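Local structure of Cag pathogenicity island protein (Cag10) (Helicobacter pylori 26695, 6IQT) at residues I94-V99 with T105-F110; L41-S46 with M70-E75; E28-S33 with N150-K155; T35-S40 with K54-Q59. The protein probably acts as the VirB8-like inner-membrane component of the Cag type IV secretion system, represented here by its NTF2-like, presumably periplasmic domain. All coordinates share one frame; numbering follows the deposited sequence.

Interaction 1 (I94-V99 with T105-F110)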
loop_
_atom_site.group_PDB
_atom_site.type_symbol
_atom_site.label_atom_id
_atom_site.label_comp_id
_atom_site.label_asym_id
_atom_site.label_seq_id
_atom_site.Cartn_x
_atom_site.Cartn_y
_atom_site.Cartn_z
ATOM N N ILE A 94 -8.611 10.954 8.254
ATOM C CA ILE A 94 -8.137 9.603 8.545
ATOM C C ILE A 94 -9.340 8.752 8.942
ATOM O O ILE A 94 -10.039 9.067 9.915
ATOM C CB ILE A 94 -7.083 9.617 9.666
ATOM C CG1 ILE A 94 -5.860 10.454 9.270
ATOM C CG2 ILE A 94 -6.667 8.198 10.057
ATOM C CD1 ILE A 94 -4.984 10.847 10.504
ATOM N N GLN A 95 -9.573 7.668 8.211
ATOM C CA GLN A 95 -10.592 6.693 8.579
ATOM C C GLN A 95 -9.954 5.515 9.302
ATOM O O GLN A 95 -8.815 5.136 9.023
ATOM C CB GLN A 95 -11.342 6.213 7.336
ATOM C CG GLN A 95 -11.965 7.369 6.584
ATOM C CD GLN A 95 -12.969 6.914 5.568
ATOM O OE1 GLN A 95 -14.157 6.785 5.867
ATOM N NE2 GLN A 95 -12.501 6.660 4.353
ATOM N N ARG A 96 -10.695 4.941 10.248
ATOM C CA ARG A 96 -10.111 3.931 11.114
ATOM C C ARG A 96 -11.076 2.778 11.310
ATOM O O ARG A 96 -12.297 2.955 11.324
ATOM C CB ARG A 96 -9.705 4.506 12.482
ATOM C CG ARG A 96 -10.823 5.171 13.278
ATOM C CD ARG A 96 -10.204 6.167 14.240
ATOM N NE ARG A 96 -9.936 7.428 13.561
ATOM C CZ ARG A 96 -8.834 8.150 13.711
ATOM N NH1 ARG A 96 -7.863 7.741 14.514
ATOM N NH2 ARG A 96 -8.696 9.280 13.034
ATOM N N GLU A 97 -10.509 1.588 11.478
ATOM C CA GLU A 97 -11.310 0.395 11.693
ATOM C C GLU A 97 -10.452 -0.636 12.405
ATOM O O GLU A 97 -9.315 -0.890 11.992
ATOM C CB GLU A 97 -11.824 -0.150 10.354
ATOM C CG GLU A 97 -12.962 -1.144 10.456
ATOM C CD GLU A 97 -13.830 -1.192 9.189
ATOM O OE1 GLU A 97 -15.075 -1.203 9.324
ATOM O OE2 GLU A 97 -13.280 -1.222 8.063
ATOM N N LYS A 98 -10.991 -1.223 13.469
ATOM C CA LYS A 98 -10.331 -2.347 14.119
ATOM C C LYS A 98 -10.307 -3.553 13.180
ATOM O O LYS A 98 -11.314 -3.871 12.533
ATOM C CB LYS A 98 -11.052 -2.690 15.422
ATOM C CG LYS A 98 -10.310 -3.677 16.286
ATOM C CD LYS A 98 -9.096 -3.040 16.916
ATOM C CE LYS A 98 -8.119 -4.090 17.415
ATOM N NZ LYS A 98 -8.719 -5.047 18.401
ATOM N N VAL A 99 -9.146 -4.196 13.062
ATOM C CA VAL A 99 -9.035 -5.425 12.276
ATOM C C VAL A 99 -9.636 -6.565 13.092
ATOM O O VAL A 99 -9.259 -6.778 14.251
ATOM C CB VAL A 99 -7.569 -5.707 11.897
ATOM C CG1 VAL A 99 -7.431 -7.062 11.189
ATOM C CG2 VAL A 99 -7.024 -4.604 10.990
ATOM N N THR A 105 -5.184 -2.011 14.408
ATOM C CA THR A 105 -6.160 -1.076 13.867
ATOM C C THR A 105 -5.657 -0.595 12.510
ATOM O O THR A 105 -4.463 -0.325 12.343
ATOM C CB THR A 105 -6.380 0.130 14.832
ATOM O OG1 THR A 105 -6.860 -0.350 16.083
ATOM C CG2 THR A 105 -7.401 1.130 14.260
ATOM N N ARG A 106 -6.570 -0.509 11.542
ATOM C CA ARG A 106 -6.270 -0.058 10.184
ATOM C C ARG A 106 -6.656 1.411 10.022
ATOM O O ARG A 106 -7.788 1.791 10.316
ATOM C CB ARG A 106 -7.037 -0.906 9.161
ATOM C CG ARG A 106 -6.633 -0.655 7.702
ATOM C CD ARG A 106 -7.841 -0.693 6.774
ATOM N NE ARG A 106 -8.636 -1.906 6.918
ATOM C CZ ARG A 106 -9.956 -1.908 7.096
ATOM N NH1 ARG A 106 -10.620 -0.761 7.170
ATOM N NH2 ARG A 106 -10.616 -3.050 7.203
ATOM N N LEU A 107 -5.717 2.229 9.555
ATOM C CA LEU A 107 -5.970 3.619 9.205
ATOM C C LEU A 107 -5.875 3.781 7.689
ATOM O O LEU A 107 -4.993 3.200 7.053
ATOM C CB LEU A 107 -4.955 4.537 9.901
ATOM C CG LEU A 107 -4.827 4.491 11.429
ATOM C CD1 LEU A 107 -3.706 5.425 11.903
ATOM C CD2 LEU A 107 -6.151 4.882 12.101
ATOM N N THR A 108 -6.785 4.552 7.093
ATOM C CA THR A 108 -6.721 4.786 5.650
ATOM C C THR A 108 -6.858 6.281 5.373
ATOM O O THR A 108 -7.689 6.964 5.981
ATOM C CB THR A 108 -7.809 3.974 4.882
ATOM O OG1 THR A 108 -9.079 4.145 5.514
ATOM C CG2 THR A 108 -7.490 2.486 4.887
ATOM N N PHE A 109 -6.018 6.797 4.479
ATOM C CA PHE A 109 -6.008 8.234 4.221
ATOM C C PHE A 109 -5.212 8.481 2.951
ATOM O O PHE A 109 -4.583 7.573 2.396
ATOM C CB PHE A 109 -5.404 9.025 5.395
ATOM C CG PHE A 109 -4.080 8.483 5.867
ATOM C CD1 PHE A 109 -2.895 8.939 5.312
ATOM C CD2 PHE A 109 -4.025 7.511 6.871
ATOM C CE1 PHE A 109 -1.661 8.424 5.743
ATOM C CE2 PHE A 109 -2.806 7.002 7.305
ATOM C CZ PHE A 109 -1.625 7.461 6.740
ATOM N N PHE A 110 -5.237 9.728 2.502
ATOM C CA PHE A 110 -4.472 10.148 1.339
ATOM C C PHE A 110 -3.309 11.010 1.805
ATOM O O PHE A 110 -3.409 11.708 2.817
ATOM C CB PHE A 110 -5.341 10.947 0.355
ATOM C CG PHE A 110 -6.427 10.129 -0.305
ATOM C CD1 PHE A 110 -6.142 9.318 -1.392
ATOM C CD2 PHE A 110 -7.730 10.177 0.158
ATOM C CE1 PHE A 110 -7.140 8.574 -2.008
ATOM C CE2 PHE A 110 -8.729 9.435 -0.456
ATOM C CZ PHE A 110 -8.435 8.636 -1.535
HETATM O O HOH W 1 -9.795 8.221 3.965
#

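Interaction 2 (L41-S46 with M70-E75)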
loop_
_atom_site.group_PDB
_atom_site.type_symbol
_atom_site.label_atom_id
_atom_site.label_comp_id
_atom_site.label_asym_id
_atom_site.label_seq_id
_atom_site.Cartn_x
_atom_site.Cartn_y
_atom_site.Cartn_z
ATOM N N LEU A 41 8.181 11.329 8.337
ATOM C CA LEU A 41 9.488 10.683 8.414
ATOM C C LEU A 41 9.699 9.693 7.269
ATOM O O LEU A 41 10.799 9.606 6.712
ATOM C CB LEU A 41 9.641 9.968 9.759
ATOM C CG LEU A 41 9.749 10.839 11.019
ATOM C CD1 LEU A 41 9.515 9.936 12.217
ATOM C CD2 LEU A 41 11.113 11.516 11.097
ATOM N N LEU A 42 8.662 8.930 6.915
ATOM C CA LEU A 42 8.798 7.852 5.944
ATOM C C LEU A 42 8.805 8.360 4.503
ATOM O O LEU A 42 9.633 7.923 3.690
ATOM C CB LEU A 42 7.672 6.837 6.138
ATOM C CG LEU A 42 7.703 5.637 5.198
ATOM C CD1 LEU A 42 8.981 4.805 5.377
ATOM C CD2 LEU A 42 6.478 4.784 5.396
ATOM N N PHE A 43 7.881 9.265 4.160
ATOM C CA PHE A 43 7.729 9.719 2.785
ATOM C C PHE A 43 8.472 11.018 2.492
ATOM O O PHE A 43 8.689 11.342 1.319
ATOM C CB PHE A 43 6.241 9.903 2.443
ATOM C CG PHE A 43 5.467 8.620 2.409
ATOM C CD1 PHE A 43 5.545 7.778 1.314
ATOM C CD2 PHE A 43 4.679 8.244 3.482
ATOM C CE1 PHE A 43 4.842 6.589 1.287
ATOM C CE2 PHE A 43 3.965 7.050 3.456
ATOM C CZ PHE A 43 4.052 6.225 2.363
ATOM N N GLY A 44 8.864 11.765 3.524
ATOM C CA GLY A 44 9.596 12.996 3.332
ATOM C C GLY A 44 11.087 12.745 3.248
ATOM O O GLY A 44 11.545 11.624 3.462
ATOM N N TYR A 45 11.831 13.809 2.939
ATOM C CA TYR A 45 13.256 13.663 2.654
ATOM C C TYR A 45 13.953 15.011 2.714
ATOM O O TYR A 45 13.474 15.987 2.134
ATOM C CB TYR A 45 13.484 13.032 1.268
ATOM C CG TYR A 45 14.951 12.833 0.936
ATOM C CD1 TYR A 45 15.619 11.695 1.353
ATOM C CD2 TYR A 45 15.668 13.800 0.233
ATOM C CE1 TYR A 45 16.959 11.506 1.065
ATOM C CE2 TYR A 45 17.025 13.626 -0.056
ATOM C CZ TYR A 45 17.654 12.465 0.358
ATOM O OH TYR A 45 18.988 12.246 0.076
ATOM N N SER A 46 15.091 15.050 3.399
ATOM C CA SER A 46 16.008 16.179 3.382
ATOM C C SER A 46 17.421 15.617 3.409
ATOM O O SER A 46 17.690 14.658 4.133
ATOM C CB SER A 46 15.788 17.112 4.577
ATOM O OG SER A 46 16.795 18.113 4.626
HETATM N N MSE A 70 13.007 0.610 6.346
HETATM C CA MSE A 70 14.363 0.916 5.890
HETATM C C MSE A 70 14.489 0.821 4.352
HETATM O O MSE A 70 15.185 1.632 3.729
HETATM C CB MSE A 70 15.378 -0.018 6.570
HETATM C CG MSE A 70 16.820 0.390 6.305
HETATM SE SE MSE A 70 17.193 2.156 7.065
HETATM C CE MSE A 70 18.864 1.795 7.934
ATOM N N ARG A 71 13.799 -0.146 3.740
ATOM C CA ARG A 71 13.825 -0.238 2.279
ATOM C C ARG A 71 13.215 1.002 1.636
ATOM O O ARG A 71 13.707 1.489 0.607
ATOM C CB ARG A 71 13.097 -1.493 1.804
ATOM C CG ARG A 71 13.846 -2.779 2.081
ATOM C CD ARG A 71 13.081 -3.991 1.535
ATOM N NE ARG A 71 13.869 -5.214 1.648
ATOM C CZ ARG A 71 14.719 -5.644 0.720
ATOM N NH1 ARG A 71 14.880 -4.961 -0.404
ATOM N NH2 ARG A 71 15.407 -6.766 0.913
HETATM N N MSE A 72 12.153 1.543 2.229
HETATM C CA MSE A 72 11.538 2.735 1.665
HETATM C C MSE A 72 12.392 3.971 1.884
HETATM O O MSE A 72 12.471 4.854 1.023
HETATM C CB MSE A 72 10.146 2.934 2.268
HETATM C CG MSE A 72 9.251 1.743 2.033
HETATM SE SE MSE A 72 7.516 1.990 2.826
HETATM C CE MSE A 72 7.080 3.645 1.940
ATOM N N PHE A 73 13.009 4.034 3.061
ATOM C CA PHE A 73 13.971 5.092 3.351
ATOM C C PHE A 73 15.101 5.087 2.322
ATOM O O PHE A 73 15.442 6.130 1.749
ATOM C CB PHE A 73 14.493 4.889 4.780
ATOM C CG PHE A 73 15.575 5.853 5.210
ATOM C CD1 PHE A 73 15.256 7.117 5.677
ATOM C CD2 PHE A 73 16.906 5.461 5.213
ATOM C CE1 PHE A 73 16.242 7.996 6.103
ATOM C CE2 PHE A 73 17.901 6.334 5.639
ATOM C CZ PHE A 73 17.566 7.608 6.084
ATOM N N ASN A 74 15.675 3.906 2.059
ATOM C CA ASN A 74 16.798 3.813 1.120
ATOM C C ASN A 74 16.385 4.167 -0.303
ATOM O O ASN A 74 17.194 4.719 -1.062
ATOM C CB ASN A 74 17.406 2.408 1.148
ATOM C CG ASN A 74 18.228 2.149 2.405
ATOM O OD1 ASN A 74 18.747 3.079 3.027
ATOM N ND2 ASN A 74 18.335 0.890 2.792
ATOM N N GLU A 75 15.141 3.858 -0.690
ATOM C CA GLU A 75 14.670 4.240 -2.019
ATOM C C GLU A 75 14.603 5.762 -2.177
ATOM O O GLU A 75 14.952 6.299 -3.239
ATOM C CB GLU A 75 13.311 3.586 -2.287
ATOM C CG GLU A 75 12.931 3.453 -3.772
ATOM C CD GLU A 75 14.118 3.147 -4.687
ATOM O OE1 GLU A 75 14.262 3.841 -5.719
ATOM O OE2 GLU A 75 14.899 2.212 -4.389
#

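Interaction 3 (E28-S33 with N150-K155)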
loop_
_atom_site.group_PDB
_atom_site.type_symbol
_atom_site.label_atom_id
_atom_site.label_comp_id
_atom_site.label_asym_id
_atom_site.label_seq_id
_atom_site.Cartn_x
_atom_site.Cartn_y
_atom_site.Cartn_z
ATOM N N GLU A 28 -7.891 9.106 19.571
ATOM C CA GLU A 28 -7.886 9.863 18.326
ATOM C C GLU A 28 -7.509 11.287 18.688
ATOM O O GLU A 28 -8.318 12.030 19.260
ATOM C CB GLU A 28 -9.250 9.860 17.646
ATOM C CG GLU A 28 -9.901 8.527 17.378
ATOM C CD GLU A 28 -11.343 8.718 16.917
ATOM O OE1 GLU A 28 -11.708 9.877 16.617
ATOM O OE2 GLU A 28 -12.104 7.729 16.838
ATOM N N ALA A 29 -6.283 11.638 18.363
ATOM C CA ALA A 29 -5.574 12.878 18.630
ATOM C C ALA A 29 -4.141 12.383 18.675
ATOM O O ALA A 29 -3.317 12.776 17.849
ATOM C CB ALA A 29 -5.972 13.598 19.931
ATOM N N VAL A 30 -3.869 11.449 19.595
ATOM C CA VAL A 30 -2.523 10.883 19.699
ATOM C C VAL A 30 -2.225 10.006 18.486
ATOM O O VAL A 30 -1.139 10.082 17.902
ATOM C CB VAL A 30 -2.361 10.101 21.022
ATOM C CG1 VAL A 30 -1.098 9.255 20.995
ATOM C CG2 VAL A 30 -2.314 11.054 22.201
ATOM N N VAL A 31 -3.185 9.170 18.085
ATOM C CA VAL A 31 -2.992 8.332 16.904
ATOM C C VAL A 31 -2.736 9.204 15.683
ATOM O O VAL A 31 -1.814 8.955 14.893
ATOM C CB VAL A 31 -4.209 7.404 16.694
ATOM C CG1 VAL A 31 -4.223 6.823 15.273
ATOM C CG2 VAL A 31 -4.192 6.260 17.707
ATOM N N ASP A 32 -3.548 10.247 15.517
ATOM C CA ASP A 32 -3.438 11.085 14.329
ATOM C C ASP A 32 -2.120 11.854 14.310
ATOM O O ASP A 32 -1.503 11.990 13.248
ATOM C CB ASP A 32 -4.636 12.041 14.243
ATOM C CG ASP A 32 -5.966 11.302 13.945
ATOM O OD1 ASP A 32 -5.976 10.069 13.771
ATOM O OD2 ASP A 32 -7.016 11.964 13.866
ATOM N N SER A 33 -1.673 12.360 15.471
ATOM C CA SER A 33 -0.379 13.046 15.549
ATOM C C SER A 33 0.777 12.101 15.242
ATOM O O SER A 33 1.731 12.470 14.540
ATOM C CB SER A 33 -0.181 13.660 16.942
ATOM O OG SER A 33 -1.177 14.630 17.211
ATOM N N ASN A 150 8.964 8.982 20.514
ATOM C CA ASN A 150 7.673 8.298 20.426
ATOM C C ASN A 150 7.291 7.881 21.840
ATOM O O ASN A 150 7.323 6.696 22.183
ATOM C CB ASN A 150 7.784 7.110 19.466
ATOM C CG ASN A 150 6.494 6.320 19.318
ATOM O OD1 ASN A 150 5.396 6.807 19.594
ATOM N ND2 ASN A 150 6.633 5.073 18.878
ATOM N N PRO A 151 6.968 8.855 22.701
ATOM C CA PRO A 151 6.804 8.574 24.142
ATOM C C PRO A 151 5.725 7.570 24.489
ATOM O O PRO A 151 5.811 6.923 25.543
ATOM C CB PRO A 151 6.431 9.944 24.728
ATOM C CG PRO A 151 6.802 10.934 23.722
ATOM C CD PRO A 151 6.766 10.277 22.384
ATOM N N PHE A 152 4.667 7.477 23.694
ATOM C CA PHE A 152 3.530 6.642 24.047
ATOM C C PHE A 152 3.542 5.308 23.305
ATOM O O PHE A 152 2.573 4.551 23.394
ATOM C CB PHE A 152 2.224 7.414 23.804
ATOM C CG PHE A 152 2.099 8.667 24.652
ATOM C CD1 PHE A 152 2.569 8.688 25.957
ATOM C CD2 PHE A 152 1.551 9.828 24.133
ATOM C CE1 PHE A 152 2.471 9.839 26.746
ATOM C CE2 PHE A 152 1.462 10.981 24.912
ATOM C CZ PHE A 152 1.928 10.983 26.219
ATOM N N GLY A 153 4.625 5.000 22.600
ATOM C CA GLY A 153 4.776 3.698 21.971
ATOM C C GLY A 153 3.816 3.369 20.839
ATOM O O GLY A 153 3.371 2.224 20.734
ATOM N N PHE A 154 3.483 4.340 19.988
ATOM C CA PHE A 154 2.748 4.041 18.757
ATOM C C PHE A 154 3.644 3.244 17.813
ATOM O O PHE A 154 4.738 3.708 17.469
ATOM C CB PHE A 154 2.309 5.349 18.105
ATOM C CG PHE A 154 1.570 5.193 16.808
ATOM C CD1 PHE A 154 0.191 5.068 16.795
ATOM C CD2 PHE A 154 2.240 5.265 15.597
ATOM C CE1 PHE A 154 -0.504 4.968 15.602
ATOM C CE2 PHE A 154 1.543 5.165 14.390
ATOM C CZ PHE A 154 0.173 5.007 14.399
ATOM N N LYS A 155 3.199 2.051 17.393
ATOM C CA LYS A 155 4.020 1.192 16.539
ATOM C C LYS A 155 3.281 0.767 15.276
ATOM O O LYS A 155 2.190 0.201 15.355
ATOM C CB LYS A 155 4.476 -0.055 17.290
ATOM C CG LYS A 155 5.291 0.245 18.546
ATOM C CD LYS A 155 6.623 0.874 18.202
ATOM C CE LYS A 155 7.427 1.087 19.503
ATOM N NZ LYS A 155 8.764 1.727 19.286
#

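Interaction 4 (T35-S40 with K54-Q59)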
loop_
_atom_site.group_PDB
_atom_site.type_symbol
_atom_site.label_atom_id
_atom_site.label_comp_id
_atom_site.label_asym_id
_atom_site.label_seq_id
_atom_site.Cartn_x
_atom_site.Cartn_y
_atom_site.Cartn_z
ATOM N N THR A 35 0.653 9.355 13.488
ATOM C CA THR A 35 0.577 8.958 12.090
ATOM C C THR A 35 1.129 10.051 11.183
ATOM O O THR A 35 1.843 9.761 10.221
ATOM C CB THR A 35 -0.870 8.613 11.716
ATOM O OG1 THR A 35 -1.320 7.538 12.549
ATOM C CG2 THR A 35 -0.956 8.147 10.267
ATOM N N SER A 36 0.829 11.312 11.494
ATOM C CA SER A 36 1.344 12.414 10.695
ATOM C C SER A 36 2.866 12.495 10.782
ATOM O O SER A 36 3.547 12.720 9.770
ATOM C CB SER A 36 0.692 13.718 11.156
ATOM O OG SER A 36 1.248 14.809 10.464
ATOM N N LYS A 37 3.415 12.310 11.984
ATOM C CA LYS A 37 4.867 12.311 12.143
ATOM C C LYS A 37 5.502 11.151 11.381
ATOM O O LYS A 37 6.529 11.318 10.712
ATOM C CB LYS A 37 5.219 12.247 13.629
ATOM C CG LYS A 37 6.714 12.530 13.949
ATOM C CD LYS A 37 7.232 13.701 13.115
ATOM C CE LYS A 37 8.533 14.279 13.681
ATOM N NZ LYS A 37 8.999 15.462 12.903
ATOM N N PHE A 38 4.883 9.972 11.454
ATOM C CA PHE A 38 5.370 8.796 10.744
ATOM C C PHE A 38 5.368 9.014 9.238
ATOM O O PHE A 38 6.345 8.686 8.551
ATOM C CB PHE A 38 4.500 7.588 11.121
ATOM C CG PHE A 38 4.795 6.342 10.334
ATOM C CD1 PHE A 38 5.858 5.519 10.681
ATOM C CD2 PHE A 38 3.996 5.980 9.256
ATOM C CE1 PHE A 38 6.125 4.351 9.970
ATOM C CE2 PHE A 38 4.265 4.819 8.529
ATOM C CZ PHE A 38 5.333 4.002 8.894
ATOM N N VAL A 39 4.277 9.575 8.706
ATOM C CA VAL A 39 4.192 9.849 7.269
ATOM C C VAL A 39 5.285 10.818 6.848
ATOM O O VAL A 39 5.942 10.632 5.812
ATOM C CB VAL A 39 2.796 10.400 6.911
ATOM C CG1 VAL A 39 2.829 11.129 5.572
ATOM C CG2 VAL A 39 1.751 9.258 6.902
ATOM N N SER A 40 5.462 11.889 7.627
ATOM C CA SER A 40 6.520 12.857 7.357
ATOM C C SER A 40 7.903 12.198 7.355
ATOM O O SER A 40 8.716 12.449 6.457
ATOM C CB SER A 40 6.452 13.975 8.399
ATOM O OG SER A 40 7.455 14.933 8.147
ATOM N N LYS A 54 16.361 8.458 10.028
ATOM C CA LYS A 54 16.249 7.003 10.126
ATOM C C LYS A 54 16.041 6.543 11.570
ATOM O O LYS A 54 15.238 5.639 11.827
ATOM C CB LYS A 54 17.488 6.326 9.510
ATOM C CG LYS A 54 17.536 4.803 9.693
ATOM C CD LYS A 54 18.413 4.404 10.899
ATOM C CE LYS A 54 18.532 2.884 11.052
ATOM N NZ LYS A 54 19.272 2.432 12.261
ATOM N N ASP A 55 16.763 7.137 12.523
ATOM C CA ASP A 55 16.605 6.753 13.926
ATOM C C ASP A 55 15.190 7.031 14.434
ATOM O O ASP A 55 14.612 6.217 15.168
ATOM C CB ASP A 55 17.617 7.506 14.797
ATOM C CG ASP A 55 19.014 6.900 14.744
ATOM O OD1 ASP A 55 19.143 5.697 14.416
ATOM O OD2 ASP A 55 19.983 7.635 15.042
ATOM N N GLN A 56 14.631 8.191 14.089
ATOM C CA GLN A 56 13.270 8.503 14.528
ATOM C C GLN A 56 12.257 7.568 13.878
ATOM O O GLN A 56 11.382 7.018 14.557
ATOM C CB GLN A 56 12.951 9.962 14.223
ATOM C CG GLN A 56 13.633 10.939 15.200
ATOM C CD GLN A 56 13.020 12.333 15.138
ATOM O OE1 GLN A 56 11.856 12.489 14.767
ATOM N NE2 GLN A 56 13.804 13.347 15.485
ATOM N N LEU A 57 12.385 7.346 12.566
ATOM C CA LEU A 57 11.481 6.440 11.860
ATOM C C LEU A 57 11.443 5.051 12.503
ATOM O O LEU A 57 10.365 4.484 12.732
ATOM C CB LEU A 57 11.914 6.345 10.394
ATOM C CG LEU A 57 11.164 5.342 9.520
ATOM C CD1 LEU A 57 9.679 5.641 9.541
ATOM C CD2 LEU A 57 11.692 5.390 8.083
HETATM N N MSE A 58 12.614 4.487 12.792
HETATM C CA MSE A 58 12.762 3.195 13.451
HETATM C C MSE A 58 11.926 3.104 14.749
HETATM O O MSE A 58 11.328 2.068 15.067
HETATM C CB MSE A 58 14.243 2.977 13.764
HETATM C CG MSE A 58 15.085 2.684 12.546
HETATM SE SE MSE A 58 14.304 1.204 11.525
HETATM C CE MSE A 58 13.689 2.197 9.976
ATOM N N GLN A 59 11.870 4.222 15.481
ATOM C CA GLN A 59 11.136 4.299 16.749
ATOM C C GLN A 59 9.623 4.171 16.576
ATOM O O GLN A 59 8.926 3.813 17.535
ATOM C CB GLN A 59 11.438 5.631 17.437
ATOM C CG GLN A 59 12.773 5.676 18.101
ATOM C CD GLN A 59 12.676 5.204 19.519
ATOM O OE1 GLN A 59 12.456 6.000 20.436
ATOM N NE2 GLN A 59 12.798 3.895 19.716
#

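Interaction 1 (I94-V99 with T105-F110)
I94 meets L107 and F109 on the side of the contact away from the loop of an antiparallel beta hairpin, strands 84-98 and 105-117. Its CG2 lies 3.9 Å from L107 CD2, and its CG1 faces F109 CB. Q95 and T108 form a hydrogen-bonded pair: Q95 N donates a hydrogen bond to T108 O at 3.0 Å, and T108 N donates to Q95 O. A water accepts from Q95 NE2 and donates to T108 O, so this carbonyl has two donors. R96 and L107 are the next, non-hydrogen-bonded pair. The side chains run the same way, and L107 CD2 sits 3.6 Å from R96 CB and over one face of the guanidinium. The charged end of R96 goes on to a salt bridge with D32. E97 and R106 are hydrogen-bonded again, R106 N to E97 O at 2.8 Å. Their side chains lie alongside each other on the same face as Q95 and T108. They form a salt bridge, R106 NH1 to the anti lone pair of E97 OE2 at 2.8 Å, close to the guanidinium plane, with the carboxylate plane turned 89° from it. R106 NH2 also reaches D52 of the second subunit, so this face takes part in the dimer contact. At K98 the aliphatic chain crosses T105, with CD near OG1, while NZ bonds S102 O. V99 CG2 lies 4.1 Å from R106 CB.

Interaction 2 (L41-S46 with M70-E75)
M72, a selenomethionine, touches F43 with its CE methyl and L42 along more of its length. M72 CE lies 3.7 Å from L42 CD2 and 3.8 Å from F43 CE1. The selenium is 3.9 Å from L42 CD2, and L42 CD1 sits nearer the root of the chain, 3.8 Å from M72 CB. L42 thus crosses M72 at a slant, CD1 toward CB and CD2 toward CE. The bend at the last torsion of M72 (chi3 56°) turns the methyl toward the leucine and the phenylalanine. CE approaches the F43 ring obliquely, while L42 CG lies over one face of that ring, offset toward its rim. Further out, strand 154-163 backs the group: I159 touches L42 and F43, and I161 touches F43 and M72. A88, I111 and I113 also pack on F43. The contact therefore joins the end of helix 30-43 to helix 66-80 above the curved sheet of an NTF2-like domain. Near it, R71 bonds backbone oxygens of T119 and E121 of the second subunit. The two segments share no polar bond, so their contact rests on dispersion and on the burial of apolar surface.

Interaction 3 (E28-S33 with N150-K155)
V31 and F154 form the buried side of this contact, and V30 and F152 the outer side. The contact sets the first turn of helix 30-43 against a type I beta turn, N150 to G153, that leads into strand 154-163 of the NTF2-like fold. On the inner side V31 CG1 comes 4.2 Å from F154 CE1, oblique to the ring. Y135 stacks with F154 and also touches V31, while A34 and T35 pack on the F154 ring, so it is enclosed by both helix and sheet. A chi1 of 179° carries this ring out toward the helix. The outer side is thinner. V30 CG1 reaches F152 CD2 at 4.1 Å, and the two side chains cross at about a right angle. F152 is exposed, with P151 CB over one ring face and V25 nearby. The turn is braced by N150, whose OD1 accepts from F154 N at 3.1 Å and whose ND2 donates to F154 O at 2.7 Å. That amide nitrogen also bonds Q59 O. At the start of the helix, A29 is the N-cap residue, and its carbonyl oxygen accepts S33 N and S33 OG, both at 2.9 Å, from opposite faces of its plane.

Interaction 4 (T35-S40 with K54-Q59)
F38 and L57 mark the closest backbone approach of the two helical segments, with their CA atoms 6.6 Å apart. Their side chains make the apolar part of the contact. L57 CD1 lies 3.8 Å from F38 CE1 and 4.0 Å from F38 CD1, so one methyl meets the CD1-CE1 bond of the ring obliquely. Both residues have CG anti to the backbone N (chi1 173° for F38 and 175° for L57). This extends each side chain into the space between the helices, where they cross at a slant. The contact is small, with 123 Å² buried in all. It joins helix 30-43 to helix 50-59 in this NTF2-like, VirB8-type domain. Helix 30-43 lies against the curved antiparallel sheet: V39, which points away from segment 54-59, packs on A88, I90, F109 and I111. Nearer the surface, K37 and Q56 make the second contact. K37 bends at chi2 (42°) and brings CE to 3.9 Å from Q56 OE1. This is a carbon-to-oxygen contact and not a hydrogen bond, though the nearby lysine charge is probably mildly favourable to the amide oxygen. Y60 and C61 also touch F38, and Q56 packs on I149. Q59 O accepts from K155 NZ and N150 ND2, which tie this end of the segment to the strand 154-163 region.

Overall arrangement
Interactions 2, 3 and 4 all use helix 30-43, which lies across one face of the four-stranded sheet. Interaction 3 sits at its start, interaction 4 along its middle and interaction 2 at its end. Interactions 2 and 4 are close, with centres 9 Å apart, and their segments alternate along the chain. Interactions 1, 2 and 4 all lie within the loop that interaction 3 closes. Interaction 1 lies in the hairpin at one edge of the sheet, about 14 Å from interaction 3 between centres and 22 Å from interaction 2. Interactions 1 and 2 lie on opposite sides of the chain centre, yet both touch the second subunit, which is reached from two distant parts of the domain.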